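Local coordinates for protein UDP-N-acetylglucosamine 2-epimerase (Listeria monocytogenes, PDB 3OT5) that probably interconverts UDP-N-acetylglucosamine and UDP-N-acetylmannosamine by epimerisation at C2 of the sugar, at residues Asp72-Leu75 and Glu76-Ile80; Glu239-Gln242 and Gly243-Ala247; Thr346-Glu349 and Asn350-Glu354. All coordinates share one frame; numbering follows the deposited sequence.

Contact 1: Asp72-Leu75 and Glu76-Ile80; sequences DQVL and EIFDI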
ATOM      1  N   ASP A  72      -7.492  15.339   0.150  1.00 85.41           N
ATOM      2  CA  ASP A  72      -8.770  15.591   0.813  1.00 84.26           C
ATOM      3  C   ASP A  72      -9.875  14.654   0.298  1.00 83.92           C
ATOM      4  O   ASP A  72     -10.931  14.530   0.916  1.00 82.66           O
ATOM      5  CB  ASP A  72      -9.180  17.068   0.660  1.00 89.25           C
ATOM      6  CG  ASP A  72      -8.268  18.026   1.448  1.00 88.80           C
ATOM      7  OD1 ASP A  72      -7.695  17.614   2.482  1.00 83.68           O
ATOM      8  OD2 ASP A  72      -8.157  19.205   1.050  1.00 93.62           O
ATOM      9  N   GLN A  73      -9.637  14.002  -0.835  1.00 84.58           N
ATOM     10  CA  GLN A  73     -10.614  13.064  -1.373  1.00 85.09           C
ATOM     11  C   GLN A  73     -10.627  11.799  -0.513  1.00 78.36           C
ATOM     12  O   GLN A  73     -11.690  11.238  -0.238  1.00 77.41           O
ATOM     13  CB  GLN A  73     -10.318  12.718  -2.837  1.00 89.73           C
ATOM     14  CG  GLN A  73      -8.954  12.078  -3.068  1.00 91.05           C
ATOM     15  CD  GLN A  73      -8.735  11.632  -4.500  1.00 97.68           C
ATOM     16  OE1 GLN A  73      -7.671  11.109  -4.835  1.00100.47           O
ATOM     17  NE2 GLN A  73      -9.742  11.823  -5.351  1.00102.98           N
ATOM     18  N   VAL A  74      -9.438  11.370  -0.083  1.00 73.77           N
ATOM     19  CA  VAL A  74      -9.280  10.180   0.749  1.00 68.51           C
ATOM     20  C   VAL A  74      -9.882  10.394   2.127  1.00 66.04           C
ATOM     21  O   VAL A  74     -10.520   9.501   2.679  1.00 64.16           O
ATOM     22  CB  VAL A  74      -7.784   9.793   0.924  1.00 67.18           C
ATOM     23  CG1 VAL A  74      -7.638   8.609   1.874  1.00 63.61           C
ATOM     24  CG2 VAL A  74      -7.138   9.483  -0.419  1.00 69.55           C
ATOM     25  N   LEU A  75      -9.679  11.579   2.688  1.00 66.12           N
ATOM     26  CA  LEU A  75     -10.213  11.878   4.013  1.00 65.26           C
ATOM     27  C   LEU A  75     -11.739  11.912   3.999  1.00 67.81           C
ATOM     28  O   LEU A  75     -12.381  11.534   4.983  1.00 67.75           O
ATOM     29  CB  LEU A  75      -9.648  13.196   4.544  1.00 65.80           C
ATOM     30  CG  LEU A  75      -8.133  13.206   4.779  1.00 63.58           C
ATOM     31  CD1 LEU A  75      -7.680  14.570   5.257  1.00 64.45           C
ATOM     32  CD2 LEU A  75      -7.741  12.135   5.777  1.00 60.98           C
ATOM     33  N   GLU A  76     -12.314  12.358   2.885  1.00 70.54           N
ATOM     34  CA  GLU A  76     -13.759  12.412   2.747  1.00 73.63           C
ATOM     35  C   GLU A  76     -14.332  10.988   2.721  1.00 71.68           C
ATOM     36  O   GLU A  76     -15.383  10.726   3.298  1.00 73.34           O
ATOM     37  CB  GLU A  76     -14.144  13.181   1.484  1.00 79.18           C
ATOM     38  CG  GLU A  76     -15.633  13.439   1.346  1.00 85.68           C
ATOM     39  CD  GLU A  76     -15.968  14.259   0.123  1.00 94.79           C
ATOM     40  OE1 GLU A  76     -15.068  14.457  -0.724  1.00 98.90           O
ATOM     41  OE2 GLU A  76     -17.127  14.704   0.006  1.00 99.04           O
ATOM     42  N   ILE A  77     -13.631  10.068   2.065  1.00 68.74           N
ATOM     43  CA  ILE A  77     -14.069   8.670   1.999  1.00 67.33           C
ATOM     44  C   ILE A  77     -14.114   8.039   3.392  1.00 63.91           C
ATOM     45  O   ILE A  77     -15.076   7.358   3.745  1.00 64.33           O
ATOM     46  CB  ILE A  77     -13.155   7.843   1.094  1.00 65.96           C
ATOM     47  CG1 ILE A  77     -13.237   8.376  -0.333  1.00 71.37           C
ATOM     48  CG2 ILE A  77     -13.565   6.382   1.108  1.00 66.10           C
ATOM     49  CD1 ILE A  77     -14.443   7.917  -1.073  1.00 72.39           C
ATOM     50  N   PHE A  78     -13.071   8.286   4.176  1.00 61.08           N
ATOM     51  CA  PHE A  78     -12.973   7.762   5.539  1.00 59.08           C
ATOM     52  C   PHE A  78     -13.663   8.679   6.559  1.00 61.91           C
ATOM     53  O   PHE A  78     -13.678   8.381   7.755  1.00 62.07           O
ATOM     54  CB  PHE A  78     -11.497   7.555   5.917  1.00 56.43           C
ATOM     55  CG  PHE A  78     -10.835   6.414   5.189  1.00 52.04           C
ATOM     56  CD1 PHE A  78     -10.660   5.186   5.814  1.00 49.40           C
ATOM     57  CD2 PHE A  78     -10.399   6.559   3.879  1.00 51.07           C
ATOM     58  CE1 PHE A  78     -10.058   4.127   5.151  1.00 46.26           C
ATOM     59  CE2 PHE A  78      -9.793   5.503   3.210  1.00 48.68           C
ATOM     60  CZ  PHE A  78      -9.625   4.285   3.845  1.00 46.30           C
ATOM     61  N   ASP A  79     -14.244   9.780   6.079  1.00 64.68           N
ATOM     62  CA  ASP A  79     -14.921  10.751   6.936  1.00 68.20           C
ATOM     63  C   ASP A  79     -13.985  11.143   8.079  1.00 66.34           C
ATOM     64  O   ASP A  79     -14.275  10.924   9.254  1.00 68.34           O
ATOM     65  CB  ASP A  79     -16.238  10.179   7.468  1.00 72.00           C
ATOM     66  CG  ASP A  79     -17.091  11.222   8.155  1.00 76.88           C
ATOM     67  OD1 ASP A  79     -16.631  12.373   8.297  1.00 81.41           O
ATOM     68  OD2 ASP A  79     -18.232  10.892   8.542  1.00 83.73           O
ATOM     69  N   ILE A  80     -12.846  11.704   7.702  1.00 64.69           N
ATOM     70  CA  ILE A  80     -11.815  12.122   8.635  1.00 62.92           C
ATOM     71  C   ILE A  80     -11.584  13.609   8.538  1.00 63.74           C
ATOM     72  O   ILE A  80     -11.121  14.111   7.519  1.00 63.27           O
ATOM     73  CB  ILE A  80     -10.474  11.421   8.336  1.00 59.71           C
ATOM     74  CG1 ILE A  80     -10.558   9.938   8.687  1.00 59.92           C
ATOM     75  CG2 ILE A  80      -9.350  12.049   9.137  1.00 59.44           C
ATOM     76  CD1 ILE A  80      -9.271   9.168   8.425  1.00 58.18           C
TER
HETATM   77  O   HOH W   1     -14.530  12.088  -1.810  1.00 92.21           O

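Contact 2: Glu239-Gln242 and Gly243-Ala247; sequences EPMQ and GMFEA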
ATOM      1  N   GLU A 239      11.770  -1.024 -23.296  1.00 76.54           N
ATOM      2  CA  GLU A 239      11.532  -1.895 -24.455  1.00 77.70           C
ATOM      3  C   GLU A 239      10.639  -3.108 -24.178  1.00 75.06           C
ATOM      4  O   GLU A 239       9.939  -3.565 -25.083  1.00 73.69           O
ATOM      5  CB  GLU A 239      12.868  -2.318 -25.119  1.00 82.06           C
ATOM      6  CG  GLU A 239      13.867  -3.151 -24.272  1.00 84.98           C
ATOM      7  CD  GLU A 239      13.421  -4.594 -24.014  1.00 87.19           C
ATOM      8  OE1 GLU A 239      12.380  -5.021 -24.557  1.00 87.18           O
ATOM      9  OE2 GLU A 239      14.128  -5.310 -23.270  1.00 89.27           O
ATOM     10  N   PRO A 240      10.636  -3.621 -22.928  1.00 73.11           N
ATOM     11  CA  PRO A 240       9.789  -4.787 -22.660  1.00 70.89           C
ATOM     12  C   PRO A 240       8.300  -4.501 -22.782  1.00 67.33           C
ATOM     13  O   PRO A 240       7.508  -5.428 -22.935  1.00 66.40           O
ATOM     14  CB  PRO A 240      10.122  -5.143 -21.198  1.00 70.09           C
ATOM     15  CG  PRO A 240      11.442  -4.510 -20.933  1.00 73.36           C
ATOM     16  CD  PRO A 240      11.429  -3.250 -21.742  1.00 73.88           C
ATOM     17  N   MET A 241       7.930  -3.228 -22.743  1.00 65.29           N
ATOM     18  CA  MET A 241       6.535  -2.847 -22.788  1.00 63.00           C
ATOM     19  C   MET A 241       5.839  -3.422 -24.018  1.00 62.71           C
ATOM     20  O   MET A 241       4.733  -3.944 -23.918  1.00 60.73           O
ATOM     21  CB  MET A 241       6.398  -1.324 -22.767  1.00 63.23           C
ATOM     22  CG  MET A 241       5.072  -0.858 -22.207  1.00 63.12           C
ATOM     23  SD  MET A 241       4.894  -1.333 -20.457  1.00 66.07           S
ATOM     24  CE  MET A 241       3.291  -0.651 -20.036  1.00 66.13           C
ATOM     25  N   GLN A 242       6.494  -3.339 -25.170  1.00 63.65           N
ATOM     26  CA  GLN A 242       5.910  -3.847 -26.407  1.00 64.06           C
ATOM     27  C   GLN A 242       5.555  -5.329 -26.307  1.00 62.60           C
ATOM     28  O   GLN A 242       4.444  -5.721 -26.642  1.00 61.17           O
ATOM     29  CB  GLN A 242       6.841  -3.598 -27.594  1.00 67.18           C
ATOM     30  CG  GLN A 242       6.321  -4.158 -28.908  1.00 70.56           C
ATOM     31  CD  GLN A 242       7.154  -3.731 -30.089  1.00 76.79           C
ATOM     32  OE1 GLN A 242       7.838  -2.711 -30.036  1.00 82.30           O
ATOM     33  NE2 GLN A 242       7.086  -4.496 -31.176  1.00 80.83           N
ATOM     34  N   GLY A 243       6.494  -6.145 -25.841  1.00 62.74           N
ATOM     35  CA  GLY A 243       6.245  -7.574 -25.698  1.00 62.33           C
ATOM     36  C   GLY A 243       5.080  -7.835 -24.756  1.00 59.70           C
ATOM     37  O   GLY A 243       4.262  -8.730 -24.992  1.00 59.92           O
ATOM     38  N   MET A 244       4.996  -7.044 -23.690  1.00 57.02           N
ATOM     39  CA  MET A 244       3.923  -7.212 -22.714  1.00 55.39           C
ATOM     40  C   MET A 244       2.534  -6.873 -23.285  1.00 53.26           C
ATOM     41  O   MET A 244       1.588  -7.620 -23.042  1.00 51.49           O
ATOM     42  CB  MET A 244       4.223  -6.430 -21.426  1.00 54.55           C
ATOM     43  CG  MET A 244       5.515  -6.899 -20.758  1.00 56.82           C
ATOM     44  SD  MET A 244       5.848  -6.228 -19.131  1.00 61.68           S
ATOM     45  CE  MET A 244       5.756  -4.465 -19.432  1.00 55.32           C
ATOM     46  N   PHE A 245       2.407  -5.778 -24.042  1.00 53.06           N
ATOM     47  CA  PHE A 245       1.101  -5.437 -24.634  1.00 52.74           C
ATOM     48  C   PHE A 245       0.703  -6.504 -25.648  1.00 53.95           C
ATOM     49  O   PHE A 245      -0.455  -6.938 -25.691  1.00 53.81           O
ATOM     50  CB  PHE A 245       1.069  -4.066 -25.319  1.00 52.91           C
ATOM     51  CG  PHE A 245       1.325  -2.900 -24.402  1.00 50.52           C
ATOM     52  CD1 PHE A 245       0.686  -2.800 -23.181  1.00 51.69           C
ATOM     53  CD2 PHE A 245       2.097  -1.830 -24.830  1.00 53.86           C
ATOM     54  CE1 PHE A 245       0.903  -1.694 -22.340  1.00 52.23           C
ATOM     55  CE2 PHE A 245       2.308  -0.722 -24.013  1.00 53.15           C
ATOM     56  CZ  PHE A 245       1.706  -0.657 -22.764  1.00 52.20           C
ATOM     57  N   GLU A 246       1.662  -6.922 -26.467  1.00 55.64           N
ATOM     58  CA  GLU A 246       1.405  -7.956 -27.461  1.00 57.03           C
ATOM     59  C   GLU A 246       0.920  -9.219 -26.763  1.00 56.30           C
ATOM     60  O   GLU A 246       0.058  -9.913 -27.277  1.00 58.07           O
ATOM     61  CB  GLU A 246       2.653  -8.235 -28.303  1.00 59.46           C
ATOM     62  CG  GLU A 246       3.043  -7.083 -29.225  1.00 62.00           C
ATOM     63  CD  GLU A 246       4.313  -7.348 -30.026  1.00 68.25           C
ATOM     64  OE1 GLU A 246       4.496  -6.715 -31.090  1.00 71.14           O
ATOM     65  OE2 GLU A 246       5.124  -8.196 -29.608  1.00 74.61           O
ATOM     66  N   ALA A 247       1.459  -9.491 -25.577  1.00 54.97           N
ATOM     67  CA  ALA A 247       1.070 -10.671 -24.811  1.00 54.65           C
ATOM     68  C   ALA A 247      -0.404 -10.629 -24.412  1.00 53.00           C
ATOM     69  O   ALA A 247      -1.135 -11.583 -24.662  1.00 52.87           O
ATOM     70  CB  ALA A 247       1.937 -10.807 -23.568  1.00 54.13           C
TER
HETATM   71  O   HOH W   2       9.196  -6.246 -25.706  1.00 61.19           O

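Contact 3: Thr346-Glu349 and Asn350-Glu354; sequences TNKE and NLIKE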
ATOM      1  N   THR A 346       8.770 -10.431 -17.614  1.00 55.41           N
ATOM      2  CA  THR A 346       8.152  -9.637 -18.662  1.00 55.38           C
ATOM      3  C   THR A 346       8.192 -10.289 -20.053  1.00 57.82           C
ATOM      4  O   THR A 346       7.832  -9.658 -21.044  1.00 57.56           O
ATOM      5  CB  THR A 346       8.843  -8.263 -18.731  1.00 55.13           C
ATOM      6  OG1 THR A 346      10.214  -8.437 -19.115  1.00 57.93           O
ATOM      7  CG2 THR A 346       8.784  -7.565 -17.361  1.00 53.51           C
ATOM      8  N   ASN A 347       8.626 -11.541 -20.126  1.00 60.49           N
ATOM      9  CA  ASN A 347       8.679 -12.239 -21.402  1.00 63.88           C
ATOM     10  C   ASN A 347       7.251 -12.553 -21.891  1.00 62.06           C
ATOM     11  O   ASN A 347       6.465 -13.197 -21.192  1.00 61.16           O
ATOM     12  CB  ASN A 347       9.506 -13.520 -21.275  1.00 67.22           C
ATOM     13  CG  ASN A 347       9.814 -14.159 -22.616  1.00 72.79           C
ATOM     14  OD1 ASN A 347      10.333 -15.273 -22.677  1.00 79.66           O
ATOM     15  ND2 ASN A 347       9.512 -13.449 -23.701  1.00 76.22           N
ATOM     16  N   LYS A 348       6.930 -12.067 -23.086  1.00 62.33           N
ATOM     17  CA  LYS A 348       5.617 -12.262 -23.726  1.00 62.03           C
ATOM     18  C   LYS A 348       5.069 -13.701 -23.630  1.00 63.25           C
ATOM     19  O   LYS A 348       3.899 -13.916 -23.322  1.00 60.80           O
ATOM     20  CB  LYS A 348       5.734 -11.858 -25.198  1.00 63.49           C
ATOM     21  CG  LYS A 348       4.466 -11.951 -26.020  1.00 64.13           C
ATOM     22  CD  LYS A 348       4.770 -11.583 -27.473  1.00 68.39           C
ATOM     23  CE  LYS A 348       3.539 -11.651 -28.358  1.00 69.77           C
ATOM     24  NZ  LYS A 348       3.841 -11.213 -29.761  1.00 71.45           N
ATOM     25  N   GLU A 349       5.914 -14.683 -23.896  1.00 67.06           N
ATOM     26  CA  GLU A 349       5.472 -16.074 -23.845  1.00 70.51           C
ATOM     27  C   GLU A 349       5.085 -16.489 -22.429  1.00 69.15           C
ATOM     28  O   GLU A 349       4.157 -17.273 -22.237  1.00 69.61           O
ATOM     29  CB  GLU A 349       6.541 -17.025 -24.404  1.00 74.69           C
ATOM     30  CG  GLU A 349       6.791 -16.890 -25.914  1.00 80.47           C
ATOM     31  CD  GLU A 349       7.368 -15.543 -26.327  1.00 83.52           C
ATOM     32  OE1 GLU A 349       8.058 -14.905 -25.495  1.00 84.70           O
ATOM     33  OE2 GLU A 349       7.150 -15.135 -27.494  1.00 84.43           O
ATOM     34  N   ASN A 350       5.772 -15.934 -21.438  1.00 67.91           N
ATOM     35  CA  ASN A 350       5.499 -16.283 -20.057  1.00 66.18           C
ATOM     36  C   ASN A 350       4.202 -15.584 -19.589  1.00 62.26           C
ATOM     37  O   ASN A 350       3.448 -16.134 -18.788  1.00 60.63           O
ATOM     38  CB  ASN A 350       6.706 -15.928 -19.175  1.00 66.80           C
ATOM     39  CG  ASN A 350       6.802 -16.793 -17.932  1.00 68.92           C
ATOM     40  OD1 ASN A 350       6.599 -18.011 -17.993  1.00 71.57           O
ATOM     41  ND2 ASN A 350       7.182 -16.188 -16.818  1.00 65.90           N
ATOM     42  N   LEU A 351       3.949 -14.369 -20.076  1.00 60.34           N
ATOM     43  CA  LEU A 351       2.703 -13.662 -19.733  1.00 57.78           C
ATOM     44  C   LEU A 351       1.497 -14.491 -20.196  1.00 57.61           C
ATOM     45  O   LEU A 351       0.579 -14.771 -19.411  1.00 56.21           O
ATOM     46  CB  LEU A 351       2.641 -12.269 -20.371  1.00 56.65           C
ATOM     47  CG  LEU A 351       3.122 -11.000 -19.630  1.00 57.42           C
ATOM     48  CD1 LEU A 351       4.596 -11.072 -19.362  1.00 57.42           C
ATOM     49  CD2 LEU A 351       2.765  -9.707 -20.353  1.00 59.29           C
ATOM     50  N   ILE A 352       1.523 -14.884 -21.470  1.00 58.40           N
ATOM     51  CA  ILE A 352       0.450 -15.679 -22.092  1.00 59.37           C
ATOM     52  C   ILE A 352       0.226 -17.008 -21.380  1.00 61.22           C
ATOM     53  O   ILE A 352      -0.888 -17.317 -20.948  1.00 59.94           O
ATOM     54  CB  ILE A 352       0.752 -15.980 -23.582  1.00 61.31           C
ATOM     55  CG1 ILE A 352       0.830 -14.686 -24.395  1.00 59.15           C
ATOM     56  CG2 ILE A 352      -0.331 -16.875 -24.176  1.00 64.06           C
ATOM     57  CD1 ILE A 352       1.252 -14.893 -25.827  1.00 58.71           C
ATOM     58  N   LYS A 353       1.288 -17.795 -21.261  1.00 63.95           N
ATOM     59  CA  LYS A 353       1.203 -19.095 -20.606  1.00 67.60           C
ATOM     60  C   LYS A 353       0.583 -19.000 -19.232  1.00 65.56           C
ATOM     61  O   LYS A 353      -0.400 -19.675 -18.918  1.00 66.19           O
ATOM     62  CB  LYS A 353       2.597 -19.686 -20.420  1.00 70.82           C
ATOM     63  CG  LYS A 353       3.306 -20.141 -21.667  1.00 76.74           C
ATOM     64  CD  LYS A 353       4.791 -20.390 -21.356  1.00 84.19           C
ATOM     65  CE  LYS A 353       5.001 -21.362 -20.193  1.00 87.95           C
ATOM     66  NZ  LYS A 353       6.449 -21.551 -19.875  1.00 93.67           N
ATOM     67  N   GLU A 354       1.164 -18.136 -18.412  1.00 62.98           N
ATOM     68  CA  GLU A 354       0.724 -17.994 -17.042  1.00 61.43           C
ATOM     69  C   GLU A 354      -0.702 -17.459 -16.962  1.00 58.84           C
ATOM     70  O   GLU A 354      -1.473 -17.869 -16.100  1.00 60.00           O
ATOM     71  CB  GLU A 354       1.677 -17.096 -16.272  1.00 59.57           C
ATOM     72  CG  GLU A 354       1.680 -17.420 -14.812  1.00 63.53           C
ATOM     73  CD  GLU A 354       2.364 -18.752 -14.542  1.00 67.99           C
ATOM     74  OE1 GLU A 354       1.830 -19.557 -13.754  1.00 72.41           O
ATOM     75  OE2 GLU A 354       3.418 -19.005 -15.159  1.00 69.12           O
TER

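Contact 1: Asp72-Leu75 and Glu76-Ile80
The Phe78 ring turns its edge to the turn before it: Val74 O lies near the ring plane, 3.2 Å from Phe78 CD2. That oxygen is held there by the backbone bond it accepts from Phe78 N (3.2 Å, 161°). Val74 CG1 sits obliquely off the plane by the CD2-CE2 side of Phe78, 4.0 Å from each atom, and the two side chains point the same way. Elsewhere the ring meets Ala44 and Leu48 of helix 37-51 and Ala204, Thr207 and Thr208 of helix 200-208, so it is held between these two helices. Leu75 and Ile80 cross at about a right angle, with Leu75 CD2 3.7 Å from Ile80 CG2; beyond them lie Ile63 and Val61 of strand 57-63. Their backbones close the helix in a Schellman motif, with Asp79, at positive phi (51°), as its C-prime residue. On the exposed flank, Glu76 OE1 accepts a hydrogen bond from a water at 2.7 Å, and the same water donates weakly to Gln73 O. At the helix end Leu75 O is thus satisfied by Ile80 N (2.8 Å) and Glu76 O, weakly, by Asp79 N, while Val74, Leu75, Phe78 and Ile80 are buried and the carboxylates stay at the surface.

Contact 2: Glu239-Gln242 and Gly243-Ala247
Met241 lays its side chain against the ring of Phe245 one turn further along the helix, and this pair forms the dense side of the contact. It is a Met-aromatic arrangement: SD of Met241 sits 4.6 Å from the centroid of the Phe245 ring, on a line 35° off the ring normal, so the sulfur approaches obliquely. The bend at chi2 (64°) of Met241 turns the sulfur over the ring, while CG lies over the same face, near the CE2-CZ bond. Met241 O lies over that face as well and also accepts the backbone bond from Phe245 N at 3.0 Å. Met244 folds at its last torsion to put CE 3.4 Å from Met241 SD, packing the two thioethers together. All three side chains are buried; Tyr262 meets the Phe245 ring edge-to-face, Ile277 and Leu278 of helix 268-278 also touch it, and Met244 reaches Leu326 and Leu351. These residues form the first turns of helix 240-254, which packs against the six-stranded parallel sheet of the second Rossmann-like domain. The other flank is looser and wetter. Gln242, exposed and extended, offers NE2 to Glu246 OE1 in a weak bond of 3.4 Å, the amide and carboxylate planes being 81° apart. Glu246 CG rests on Gln242 O at 3.2 Å. One carboxylate oxygen of Glu246 takes the weak amide bond, and the other, OE2, forms a salt bridge with Lys348 NZ. At the start of the helix a water spans the first turn, donating to Glu239 O at 2.9 Å and accepting from Gly243 N at 2.7 Å.

Contact 3: Thr346-Glu349 and Asn350-Glu354
Leu351 and Asn350 both pack against Asn347 O, Leu351 through CD1 and Asn350 through CB. Leu351 CD1 folds back to 3.4 Å from Asn347 O and also touches Thr346, whereas Asn350 keeps CB 3.4 Å from Asn347 O and sends its amide away, where ND2 bonds to Ile344 O. With chi1 of -153° placing CG opposite its own backbone nitrogen, Asn350 can reach back to that residue ahead of the helix. Asn347 O accepts Leu351 N at 3.0 Å. It also takes a weaker, more bent bond from Asn350 N. Asn347 holds the N-cap position of helix 348-360, but its side chain makes no capping bond. On the next rung Ile352 lays CG1 alongside Lys348 O at 3.3 Å, and Ile352 N donates to that oxygen almost straight, at 175°. Lys348 runs fully extended, away from this turn and toward helix 240-254. Lys353 leads the other way: its CB, CG and CD run past Glu349 O, the acceptor of Lys353 N, and the chain beyond CG bends at chi3. Leu351 is buried against Ala247 and Leu326, while Glu349 and Lys353 lie on the exposed side.

How the contacts relate
The three contacts follow one another along the chain. Contact 1 ends helix 72-77 in the domain of the seven-stranded parallel sheet, whereas contacts 2 and 3 start helices 240-254 and 348-360 in the domain of the six-stranded sheet. Contact 1 lies far off, its centre about 37 Å from that of contact 2 and about 39 Å from that of contact 3, and touches neither. Contacts 2 and 3 have centres about 10 Å apart and meet directly: besides the Glu246-Lys348 salt bridge, Ala247 CB packs on Leu351 CD2 at 3.5 Å. The division is consistent with the two Rossmann-like domains of this family, which in relatives enclose the nucleotide-sugar site between them.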